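Local coordinates for protein cycloalternan-forming enzyme (Listeria monocytogenes serovar 1/2a, PDB 5F7U) that is a multidomain protein of glycosyl hydrolase family 31, built around a TIM barrel and carrying a family 6 carbohydrate-binding module, that binds glycans and magnesium ions, at residues N845-S853 with V865-E873; D988-S996 with N1055-K1063. The protein carries 1 engineered substitution. One frame throughout, in Å; residues are numbered along the deposited sequence. Where two conformers were deposited one is given.

Contact 1: N845-S853 with V865-E873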
# COMPACT_ATOMS: atom_id res chain seq x y z
N ASN A 845 -3.55 17.25 21.63
CA ASN A 845 -4.38 17.44 22.80
C ASN A 845 -5.10 16.17 23.25
O ASN A 845 -6.33 16.14 23.37
CB ASN A 845 -5.36 18.60 22.56
CG ASN A 845 -4.65 19.90 22.22
OD1 ASN A 845 -4.74 20.40 21.09
ND2 ASN A 845 -3.96 20.46 23.19
N GLY A 846 -4.32 15.12 23.49
CA GLY A 846 -4.80 13.89 24.14
C GLY A 846 -5.59 12.98 23.22
O GLY A 846 -6.29 12.07 23.69
N GLY A 847 -5.51 13.24 21.92
CA GLY A 847 -6.19 12.42 20.93
C GLY A 847 -7.69 12.64 20.85
O GLY A 847 -8.41 11.76 20.39
N GLU A 848 -8.17 13.81 21.29
CA GLU A 848 -9.60 14.16 21.22
C GLU A 848 -10.03 14.18 19.76
O GLU A 848 -9.31 14.76 18.94
CB GLU A 848 -9.84 15.58 21.76
CG GLU A 848 -9.55 15.80 23.23
CD GLU A 848 -10.76 15.58 24.10
OE1 GLU A 848 -10.73 14.62 24.89
OE2 GLU A 848 -11.73 16.38 23.99
N MET A 849 -11.18 13.60 19.44
CA MET A 849 -11.78 13.82 18.12
C MET A 849 -12.50 15.16 18.12
O MET A 849 -13.31 15.43 19.01
CB MET A 849 -12.75 12.70 17.71
CG MET A 849 -12.16 11.29 17.60
SD MET A 849 -10.62 11.12 16.66
CE MET A 849 -11.19 11.42 14.99
N ARG A 850 -12.20 16.02 17.15
CA ARG A 850 -12.85 17.32 17.03
C ARG A 850 -13.73 17.25 15.79
O ARG A 850 -13.23 17.11 14.67
CB ARG A 850 -11.83 18.46 16.89
CG ARG A 850 -10.66 18.42 17.85
CD ARG A 850 -11.07 18.79 19.26
NE ARG A 850 -9.89 19.00 20.09
CZ ARG A 850 -9.93 19.26 21.39
NH1 ARG A 850 -11.09 19.36 22.03
NH2 ARG A 850 -8.79 19.42 22.06
N ASP A 851 -15.05 17.34 16.01
CA ASP A 851 -16.01 17.22 14.92
C ASP A 851 -16.35 18.60 14.37
O ASP A 851 -16.97 19.42 15.06
CB ASP A 851 -17.28 16.49 15.38
CG ASP A 851 -17.03 15.05 15.85
OD1 ASP A 851 -16.11 14.34 15.33
OD2 ASP A 851 -17.78 14.62 16.75
N ILE A 852 -15.92 18.83 13.12
CA ILE A 852 -16.10 20.12 12.44
C ILE A 852 -17.14 19.90 11.36
O ILE A 852 -17.10 18.89 10.65
CB ILE A 852 -14.82 20.59 11.68
CG1 ILE A 852 -13.51 20.12 12.33
CG2 ILE A 852 -14.87 22.10 11.38
CD1 ILE A 852 -13.10 20.86 13.59
N SER A 853 -18.07 20.84 11.22
CA SER A 853 -19.01 20.77 10.11
C SER A 853 -19.15 22.11 9.41
O SER A 853 -19.02 23.17 10.04
CB SER A 853 -20.37 20.23 10.55
OG SER A 853 -21.02 21.13 11.42
N VAL A 865 -19.55 27.68 9.58
CA VAL A 865 -18.65 26.66 10.13
C VAL A 865 -18.99 26.46 11.60
O VAL A 865 -19.04 27.42 12.38
CB VAL A 865 -17.16 27.05 9.96
CG1 VAL A 865 -16.24 25.96 10.53
CG2 VAL A 865 -16.83 27.30 8.50
N ASP A 866 -19.26 25.20 11.95
CA ASP A 866 -19.55 24.83 13.32
C ASP A 866 -18.28 24.24 13.90
O ASP A 866 -17.89 23.11 13.58
CB ASP A 866 -20.71 23.85 13.38
CG ASP A 866 -22.06 24.50 13.06
OD1 ASP A 866 -22.17 25.76 12.98
OD2 ASP A 866 -23.04 23.73 12.91
N LEU A 867 -17.62 25.04 14.73
CA LEU A 867 -16.36 24.65 15.34
C LEU A 867 -16.62 24.09 16.74
O LEU A 867 -17.34 24.71 17.53
CB LEU A 867 -15.43 25.87 15.38
CG LEU A 867 -13.95 25.78 15.77
CD1 LEU A 867 -13.12 25.10 14.69
CD2 LEU A 867 -13.45 27.19 16.02
N PRO A 868 -16.10 22.89 17.06
CA PRO A 868 -16.33 22.35 18.39
C PRO A 868 -15.39 23.04 19.38
O PRO A 868 -14.58 23.87 18.95
CB PRO A 868 -15.96 20.87 18.22
CG PRO A 868 -14.85 20.90 17.22
CD PRO A 868 -15.21 22.02 16.26
N ALA A 869 -15.49 22.70 20.66
CA ALA A 869 -14.50 23.14 21.64
C ALA A 869 -13.10 22.73 21.15
O ALA A 869 -12.92 21.62 20.65
CB ALA A 869 -14.79 22.52 22.99
N MET A 870 -12.14 23.65 21.25
CA MET A 870 -10.75 23.40 20.82
C MET A 870 -9.80 23.84 21.93
O MET A 870 -10.14 24.71 22.73
CB MET A 870 -10.40 24.18 19.54
CG MET A 870 -11.27 23.90 18.33
SD MET A 870 -11.09 22.23 17.64
CE MET A 870 -9.54 22.38 16.77
N ALA A 871 -8.61 23.24 21.96
CA ALA A 871 -7.60 23.61 22.94
C ALA A 871 -6.67 24.69 22.40
O ALA A 871 -5.87 25.26 23.15
CB ALA A 871 -6.81 22.38 23.35
N ASP A 872 -6.78 24.98 21.11
CA ASP A 872 -5.90 25.93 20.42
C ASP A 872 -6.73 26.96 19.69
O ASP A 872 -7.86 26.69 19.29
CB ASP A 872 -5.05 25.20 19.37
CG ASP A 872 -4.15 24.14 19.97
OD1 ASP A 872 -3.05 24.48 20.43
OD2 ASP A 872 -4.52 22.95 19.95
N GLU A 873 -6.13 28.14 19.49
CA GLU A 873 -6.57 29.09 18.47
C GLU A 873 -6.68 28.35 17.13
O GLU A 873 -5.89 27.46 16.83
CB GLU A 873 -5.53 30.20 18.38
CG GLU A 873 -5.67 31.25 17.28
CD GLU A 873 -4.59 32.31 17.42
OE1 GLU A 873 -4.72 33.16 18.32
OE2 GLU A 873 -3.60 32.28 16.66
O HOH W 1 -19.19 21.03 15.11

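Contact 2: D988-S996 with N1055-K1063. With MG (magnesium ion), chain G; GLC (alpha-D-glucopyranose), chain D.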
# COMPACT_ATOMS: atom_id res chain seq x y z
N ASP A 988 -30.62 28.77 -13.92
CA ASP A 988 -30.09 30.07 -14.29
C ASP A 988 -29.18 30.58 -13.17
O ASP A 988 -29.45 30.30 -12.01
CB ASP A 988 -31.21 31.07 -14.54
CG ASP A 988 -31.88 30.87 -15.89
OD1 ASP A 988 -31.56 29.90 -16.63
OD2 ASP A 988 -32.74 31.70 -16.22
N TYR A 989 -28.12 31.30 -13.54
CA TYR A 989 -27.18 31.92 -12.60
C TYR A 989 -26.82 33.30 -13.10
O TYR A 989 -27.14 33.66 -14.25
CB TYR A 989 -25.90 31.08 -12.46
CG TYR A 989 -26.13 29.77 -11.74
CD1 TYR A 989 -26.05 29.70 -10.34
CD2 TYR A 989 -26.40 28.59 -12.45
CE1 TYR A 989 -26.25 28.50 -9.68
CE2 TYR A 989 -26.61 27.38 -11.80
CZ TYR A 989 -26.54 27.35 -10.41
OH TYR A 989 -26.76 26.18 -9.71
N THR A 990 -26.19 34.08 -12.23
CA THR A 990 -25.55 35.32 -12.63
C THR A 990 -24.06 35.09 -12.74
O THR A 990 -23.42 34.63 -11.78
CB THR A 990 -25.82 36.45 -11.63
OG1 THR A 990 -27.23 36.60 -11.47
CG2 THR A 990 -25.23 37.75 -12.13
N MET A 991 -23.49 35.40 -13.90
CA MET A 991 -22.04 35.38 -14.06
C MET A 991 -21.49 36.81 -13.93
O MET A 991 -21.81 37.68 -14.75
CB MET A 991 -21.68 34.75 -15.41
CG MET A 991 -20.18 34.75 -15.70
SD MET A 991 -19.75 33.89 -17.22
CE MET A 991 -20.51 34.94 -18.47
N GLU A 992 -20.71 37.06 -12.87
CA GLU A 992 -19.98 38.32 -12.71
C GLU A 992 -18.73 38.27 -13.57
O GLU A 992 -17.99 37.29 -13.52
CB GLU A 992 -19.51 38.53 -11.27
CG GLU A 992 -20.61 38.77 -10.25
CD GLU A 992 -20.04 39.14 -8.88
OE1 GLU A 992 -18.83 38.96 -8.64
OE2 GLU A 992 -20.80 39.62 -8.03
N VAL A 993 -18.53 39.30 -14.38
CA VAL A 993 -17.33 39.43 -15.21
C VAL A 993 -16.55 40.64 -14.70
O VAL A 993 -17.03 41.78 -14.80
CB VAL A 993 -17.68 39.59 -16.72
CG1 VAL A 993 -16.40 39.81 -17.55
CG2 VAL A 993 -18.46 38.36 -17.23
N ARG A 994 -15.36 40.40 -14.13
CA ARG A 994 -14.52 41.46 -13.59
C ARG A 994 -13.40 41.80 -14.56
O ARG A 994 -12.63 40.94 -14.96
CB ARG A 994 -13.97 41.10 -12.20
CG ARG A 994 -13.26 42.27 -11.51
CD ARG A 994 -13.03 42.01 -10.04
NE ARG A 994 -12.61 43.21 -9.30
CZ ARG A 994 -11.38 43.44 -8.84
NH1 ARG A 994 -10.39 42.56 -9.04
NH2 ARG A 994 -11.13 44.56 -8.17
N TYR A 995 -13.32 43.08 -14.91
CA TYR A 995 -12.49 43.51 -16.02
C TYR A 995 -12.08 44.97 -15.82
O TYR A 995 -12.67 45.68 -14.99
CB TYR A 995 -13.28 43.41 -17.35
CG TYR A 995 -14.35 44.49 -17.42
CD1 TYR A 995 -15.53 44.37 -16.69
CD2 TYR A 995 -14.13 45.66 -18.15
CE1 TYR A 995 -16.49 45.37 -16.71
CE2 TYR A 995 -15.08 46.67 -18.18
CZ TYR A 995 -16.25 46.51 -17.46
OH TYR A 995 -17.17 47.53 -17.49
N SER A 996 -11.13 45.42 -16.62
CA SER A 996 -10.86 46.84 -16.73
C SER A 996 -10.93 47.24 -18.21
O SER A 996 -10.57 46.45 -19.09
CB SER A 996 -9.50 47.16 -16.12
OG SER A 996 -9.27 48.56 -16.10
N ASN A 1055 -8.79 44.36 -19.84
CA ASN A 1055 -8.06 43.40 -19.01
C ASN A 1055 -9.09 42.58 -18.28
O ASN A 1055 -10.04 43.13 -17.71
CB ASN A 1055 -7.10 44.11 -18.06
CG ASN A 1055 -5.97 44.79 -18.80
OD1 ASN A 1055 -5.58 44.36 -19.89
ND2 ASN A 1055 -5.44 45.87 -18.22
N PHE A 1056 -8.94 41.26 -18.34
CA PHE A 1056 -9.99 40.33 -17.89
C PHE A 1056 -9.48 39.58 -16.66
O PHE A 1056 -8.60 38.74 -16.76
CB PHE A 1056 -10.35 39.43 -19.08
CG PHE A 1056 -11.50 38.46 -18.86
CD1 PHE A 1056 -12.38 38.56 -17.77
CD2 PHE A 1056 -11.71 37.46 -19.81
CE1 PHE A 1056 -13.43 37.64 -17.63
CE2 PHE A 1056 -12.75 36.54 -19.67
CZ PHE A 1056 -13.63 36.64 -18.59
N ASP A 1057 -10.03 39.91 -15.49
CA ASP A 1057 -9.55 39.37 -14.22
C ASP A 1057 -10.05 37.95 -13.91
O ASP A 1057 -9.27 37.03 -13.69
CB ASP A 1057 -9.91 40.31 -13.06
CG ASP A 1057 -9.28 39.87 -11.73
OD1 ASP A 1057 -8.33 39.03 -11.72
OD2 ASP A 1057 -9.75 40.38 -10.70
N HIS A 1058 -11.37 37.80 -13.87
CA HIS A 1058 -12.01 36.56 -13.40
C HIS A 1058 -13.49 36.59 -13.71
O HIS A 1058 -14.03 37.63 -14.07
CB HIS A 1058 -11.79 36.35 -11.88
CG HIS A 1058 -12.56 37.28 -10.98
ND1 HIS A 1058 -11.99 37.87 -9.87
CD2 HIS A 1058 -13.85 37.68 -10.97
CE1 HIS A 1058 -12.89 38.59 -9.23
NE2 HIS A 1058 -14.03 38.50 -9.88
N VAL A 1059 -14.13 35.43 -13.55
CA VAL A 1059 -15.59 35.36 -13.45
C VAL A 1059 -16.01 34.74 -12.12
O VAL A 1059 -15.30 33.90 -11.55
CB VAL A 1059 -16.27 34.63 -14.66
CG1 VAL A 1059 -15.94 35.33 -15.98
CG2 VAL A 1059 -15.89 33.16 -14.72
N VAL A 1060 -17.16 35.19 -11.60
CA VAL A 1060 -17.78 34.62 -10.41
C VAL A 1060 -19.17 34.14 -10.80
O VAL A 1060 -19.89 34.86 -11.51
CB VAL A 1060 -17.81 35.63 -9.23
CG1 VAL A 1060 -18.73 35.16 -8.10
CG2 VAL A 1060 -16.39 35.83 -8.68
N ILE A 1061 -19.54 32.93 -10.36
CA ILE A 1061 -20.90 32.43 -10.57
C ILE A 1061 -21.67 32.60 -9.27
O ILE A 1061 -21.21 32.14 -8.21
CB ILE A 1061 -20.92 30.93 -11.01
CG1 ILE A 1061 -20.02 30.68 -12.25
CG2 ILE A 1061 -22.36 30.45 -11.25
CD1 ILE A 1061 -20.36 31.47 -13.51
N LYS A 1062 -22.81 33.28 -9.34
CA LYS A 1062 -23.65 33.47 -8.17
C LYS A 1062 -25.11 33.27 -8.52
O LYS A 1062 -25.45 33.07 -9.69
CB LYS A 1062 -23.40 34.84 -7.51
CG LYS A 1062 -23.69 36.05 -8.39
CD LYS A 1062 -23.41 37.36 -7.65
CE LYS A 1062 -23.91 38.54 -8.45
NZ LYS A 1062 -23.52 39.83 -7.80
N LYS A 1063 -25.96 33.31 -7.50
CA LYS A 1063 -27.40 33.13 -7.70
C LYS A 1063 -27.91 34.00 -8.85
O LYS A 1063 -27.51 35.15 -9.03
CB LYS A 1063 -28.15 33.46 -6.41
CG LYS A 1063 -29.62 33.11 -6.47
CD LYS A 1063 -30.37 33.76 -5.33
CE LYS A 1063 -31.86 33.69 -5.57
NZ LYS A 1063 -32.32 32.28 -5.41
OXT LYS A 1063 -28.72 33.53 -9.66
MG MG G . -7.23 37.13 -12.00
C1 GLC D . -2.90 49.63 -21.89
C2 GLC D . -2.96 48.90 -20.54
C3 GLC D . -3.01 47.37 -20.72
C4 GLC D . -4.14 46.95 -21.66
C5 GLC D . -3.95 47.70 -22.99
C6 GLC D . -5.01 47.36 -24.02
O1 GLC D . -1.60 49.50 -22.50
O2 GLC D . -1.83 49.24 -19.73
O3 GLC D . -3.13 46.76 -19.44
O4 GLC D . -4.11 45.53 -21.86
O5 GLC D . -3.94 49.13 -22.77
O6 GLC D . -4.67 48.09 -25.20
O HOH W 2 -29.45 30.90 -9.32
O HOH W 3 -16.37 39.81 -9.61

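Contact 1: N845-S853 with V865-E873
Arg850 lies across Met870 and reaches on to Ala871, and it has more surface buried by this contact than any other residue. Its chain folds over early, at chi2 (-73°), which lays CD 3.8 Å from the Met870 SD and carries the guanidinium on past the sulfur. There the flat group is sandwiched: Met870 CA sits over the centre of one face and Glu848 CB over the other. Its NE makes a salt bridge to Asp842 on the neighbouring strand 835-842, which helps to orient the group, while the Glu848 carboxylate adds only a long, out-of-plane ion pair.

Two residues on, Ile852 sends CD1 against Pro868, 3.6 Å from its CD, and lays CG2 alongside Val865, 4.2 Å from CG1. Phe828 of strand 825-830 packs on this isoleucine and on Met870, so the apolar side of the pair is closed by a second sheet.

Ser853 contributes chiefly through its backbone, although in one of its two conformers OG also comes 3.4 Å from Asp866 CB. It forms a hydrogen-bonded antiparallel pair with Asp866: the Asp866 N to Ser853 O bond is 2.8 Å and nearly straight, and the return bond from Ser853 N to Asp866 O is longer, 3.3 Å. Beyond this pair the chains diverge, the CA atoms of Asp851 and Pro868 being 6.2 Å apart. A water donates to both Asp851 O and Asp866 O where direct pairing stops. This is the open end of a beta hairpin, strands 848-857 and 862-867, whose second strand leaves the sheet at Pro868.

Contact 2: D988-S996 with N1055-K1063
Strands 988-996 and 1055-1062 run antiparallel at 160°, in regular register except at a classic beta bulge, where Asp1057 and His1058 both face Arg994: Arg994 N donates to His1058 O, and Arg994 O accepts from Asp1057 N. The bulge turns Asp1057 toward the arginine. Its OD2 accepts a salt-bridging hydrogen bond from Arg994 NH1 (2.8 Å), lying in the guanidinium plane, while OD1 binds a magnesium ion at 2.2 Å, a site it shares with Glu942, Glu944, Thr961 and Gly964. With chi1 at 71°, the His1058 ring is tucked back beneath the arginine chain, and Arg994 CB makes a CH-pi contact 3.8 Å from the ring centroid.

Glu992 lies alongside Val1060 and meets Lys1062 at about a right angle. The lysine NZ reaches the anti lone pair of Glu992 OE2 at 2.7 Å and also pairs with Glu1030. A water joins Glu992 OE1 to NE2 of His1058, whose ND1 is bonded to Thr961. On the other face Met991 and Val993 pack on Val1059, with Met991 CG also 3.9 Å from Ile1061 CD1.

At the far end Asn1055 grips the glucose twice, OD1 accepting from O4 (2.7 Å) and ND2 donating to O3 (2.8 Å). One strand thus carries both a metal ligand and a sugar-binding residue, and Arg994 and the magnesium ion would together be expected to favour a charged Asp1057 carboxylate.

In the fold
Contact 1 closes before contact 2 opens along the chain. Their centres lie 36 Å apart and their nearest atoms about 18 Å apart, and they do not touch. They share no sheet: contact 1 belongs to the six-stranded antiparallel sheet that includes strands 835-842 and 929-934, whereas contact 2 lies in the family 6 carbohydrate-binding module, where strand 987-996 is flanked by 1027-1035 and 1054-1062. Contact 1 joins neighbours in sequence, a local hairpin. Contact 2 brings together segments with 58 residues between them, pairing the chain's last strand with 987-996 inside the module. Both lie in the mainly beta C-terminal part of the chain, after the TIM barrel.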